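Local atomic coordinates of ORF99 (Acidianus Filamentous Virus 1, PDB entry 3DF6), a protein that is of unknown function but stable to heat and acid, and is probably related to the anti-CRISPR protein AcrID1. Residues L36-L41 / L73-V78. The protein carries 2 engineered substitutions. Numbering follows the deposited sequence. Where two conformers were deposited one is given.
Sequences LEFEEL and LFVEYV
Phe38 drives the edge of its ring into one face of Tyr77, a T-shaped pair with centroids 4.9 Å apart and planes at 65°. Its leading atom, Phe38 CZ, lies 3.6 Å from Tyr77 CE2, nearer the rim of the tyrosine ring than its middle. With CG anti to the backbone N (chi1 -169°), Phe38 reaches from the helix to the strand and crosses the Tyr77 side chain at about a right angle. One atom back, Phe38 CE1 rests 3.8 Å from Val75 CG1. That methyl also receives Leu41 CD2, at a looser 4.4 Å, one helical turn further on. Leu73 CD2 meets the carbonyl O of Leu41 at 4.4 Å. All five residues are buried, and the side-chain contacts between the segments are apolar. Around them, Tyr85 stacks on Phe38, Phe57 meets the Tyr77 ring nearly parallel, and Asp59 shares a hydrogen bond with Tyr77 OH, fixing the far end of that ring. Val14 of helix 3-18 touches both Leu41 and Leu73. The axes of segments 36-41 and 73-78 run nearly antiparallel (159°), 11.9 Å apart at closest approach. Helix 35-42 thus packs on the central strand 69-80 in a two-layer alpha+beta arrangement, with helices covering one face of an antiparallel sheet.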
loop_
_atom_site.group_PDB
_atom_site.type_symbol
_atom_site.label_atom_id
_atom_site.label_comp_id
_atom_site.label_asym_id
_atom_site.label_seq_id
_atom_site.Cartn_x
_atom_site.Cartn_y
_atom_site.Cartn_z
ATOM N N LEU C 36 18.461 -6.166 -9.018
ATOM C CA LEU C 36 18.910 -5.439 -7.825
ATOM C C LEU C 36 17.760 -4.836 -7.044
ATOM O O LEU C 36 17.757 -4.896 -5.811
ATOM C CB LEU C 36 19.918 -4.337 -8.183
ATOM C CG LEU C 36 21.273 -4.861 -8.648
ATOM C CD1 LEU C 36 22.064 -3.776 -9.391
ATOM C CD2 LEU C 36 22.085 -5.454 -7.491
ATOM N N GLU C 37 16.805 -4.243 -7.763
ATOM C CA GLU C 37 15.626 -3.683 -7.121
ATOM C C GLU C 37 14.770 -4.804 -6.501
ATOM O O GLU C 37 14.309 -4.670 -5.347
ATOM C CB GLU C 37 14.818 -2.800 -8.102
ATOM C CG GLU C 37 15.692 -1.745 -8.893
ATOM C CD GLU C 37 14.853 -0.881 -9.845
ATOM O OE1 GLU C 37 14.051 -1.447 -10.641
ATOM O OE2 GLU C 37 14.993 0.379 -9.801
ATOM N N PHE C 38 14.561 -5.887 -7.251
ATOM C CA PHE C 38 13.764 -7.027 -6.775
ATOM C C PHE C 38 14.350 -7.640 -5.496
ATOM O O PHE C 38 13.617 -7.942 -4.559
ATOM C CB PHE C 38 13.596 -8.063 -7.895
ATOM C CG PHE C 38 12.568 -9.143 -7.601
ATOM C CD1 PHE C 38 11.214 -8.882 -7.702
ATOM C CD2 PHE C 38 12.975 -10.435 -7.283
ATOM C CE1 PHE C 38 10.260 -9.876 -7.434
ATOM C CE2 PHE C 38 12.032 -11.450 -7.023
ATOM C CZ PHE C 38 10.660 -11.150 -7.093
ATOM N N GLU C 39 15.668 -7.791 -5.465
ATOM C CA GLU C 39 16.398 -8.303 -4.306
ATOM C C GLU C 39 16.319 -7.383 -3.090
ATOM O O GLU C 39 16.148 -7.832 -1.941
ATOM C CB GLU C 39 17.853 -8.607 -4.705
ATOM C CG GLU C 39 17.920 -9.853 -5.553
ATOM C CD GLU C 39 19.293 -10.158 -6.094
ATOM O OE1 GLU C 39 20.238 -9.363 -5.866
ATOM O OE2 GLU C 39 19.412 -11.216 -6.759
ATOM N N GLU C 40 16.422 -6.098 -3.360
ATOM C CA GLU C 40 16.218 -5.064 -2.364
ATOM C C GLU C 40 14.803 -5.115 -1.778
ATOM O O GLU C 40 14.634 -4.945 -0.576
ATOM C CB GLU C 40 16.514 -3.694 -2.989
ATOM C CG GLU C 40 16.545 -2.542 -2.024
ATOM C CD GLU C 40 17.569 -2.688 -0.915
ATOM O OE1 GLU C 40 18.673 -3.239 -1.164
ATOM O OE2 GLU C 40 17.260 -2.222 0.210
ATOM N N LEU C 41 13.808 -5.363 -2.631
ATOM C CA LEU C 41 12.400 -5.452 -2.228
ATOM C C LEU C 41 12.143 -6.556 -1.185
ATOM O O LEU C 41 11.445 -6.343 -0.186
ATOM C CB LEU C 41 11.522 -5.720 -3.460
ATOM C CG LEU C 41 9.989 -5.766 -3.296
ATOM C CD1 LEU C 41 9.441 -4.377 -2.962
ATOM C CD2 LEU C 41 9.316 -6.302 -4.559
ATOM N N LEU C 73 5.104 -11.776 3.090
ATOM C CA LEU C 73 5.081 -10.944 1.892
ATOM C C LEU C 73 4.812 -11.794 0.655
ATOM O O LEU C 73 5.529 -12.753 0.378
ATOM C CB LEU C 73 6.434 -10.229 1.739
ATOM C CG LEU C 73 6.486 -9.169 0.634
ATOM C CD1 LEU C 73 5.717 -7.883 1.117
ATOM C CD2 LEU C 73 7.913 -8.874 0.216
ATOM N N PHE C 74 3.763 -11.454 -0.087
ATOM C CA PHE C 74 3.453 -12.146 -1.327
ATOM C C PHE C 74 3.771 -11.215 -2.491
ATOM O O PHE C 74 3.273 -10.090 -2.529
ATOM C CB PHE C 74 1.968 -12.509 -1.368
ATOM C CG PHE C 74 1.547 -13.445 -0.290
ATOM C CD1 PHE C 74 1.484 -14.809 -0.540
ATOM C CD2 PHE C 74 1.202 -12.966 0.985
ATOM C CE1 PHE C 74 1.085 -15.704 0.452
ATOM C CE2 PHE C 74 0.811 -13.853 2.000
ATOM C CZ PHE C 74 0.759 -15.233 1.729
ATOM N N VAL C 75 4.589 -11.684 -3.435
ATOM C CA VAL C 75 4.958 -10.893 -4.610
ATOM C C VAL C 75 4.560 -11.675 -5.849
ATOM O O VAL C 75 5.022 -12.790 -6.066
ATOM C CB VAL C 75 6.489 -10.558 -4.672
ATOM C CG1 VAL C 75 6.797 -9.665 -5.868
ATOM C CG2 VAL C 75 6.955 -9.878 -3.385
ATOM N N GLU C 76 3.667 -11.098 -6.637
ATOM C CA GLU C 76 3.231 -11.700 -7.874
ATOM C C GLU C 76 3.997 -11.052 -9.031
ATOM O O GLU C 76 3.988 -9.826 -9.169
ATOM C CB GLU C 76 1.729 -11.466 -8.047
ATOM C CG GLU C 76 1.094 -12.229 -9.200
ATOM C CD GLU C 76 -0.318 -11.718 -9.536
ATOM O OE1 GLU C 76 -0.755 -10.740 -8.914
ATOM O OE2 GLU C 76 -0.982 -12.294 -10.419
ATOM N N TYR C 77 4.655 -11.862 -9.861
ATOM C CA TYR C 77 5.508 -11.311 -10.914
ATOM C C TYR C 77 5.640 -12.187 -12.151
ATOM O O TYR C 77 5.368 -13.404 -12.110
ATOM C CB TYR C 77 6.917 -10.981 -10.379
ATOM C CG TYR C 77 7.708 -12.172 -9.852
ATOM C CD1 TYR C 77 8.605 -12.869 -10.670
ATOM C CD2 TYR C 77 7.545 -12.601 -8.533
ATOM C CE1 TYR C 77 9.330 -13.966 -10.170
ATOM C CE2 TYR C 77 8.251 -13.668 -8.031
ATOM C CZ TYR C 77 9.145 -14.345 -8.844
ATOM O OH TYR C 77 9.830 -15.401 -8.311
ATOM N N VAL C 78 6.091 -11.551 -13.237
ATOM C CA VAL C 78 6.487 -12.249 -14.457
ATOM C C VAL C 78 8.000 -12.069 -14.659
ATOM O O VAL C 78 8.520 -10.954 -14.577
ATOM C CB VAL C 78 5.687 -11.755 -15.676
ATOM C CG1 VAL C 78 6.123 -12.486 -16.962
ATOM C CG2 VAL C 78 4.173 -11.928 -15.438
#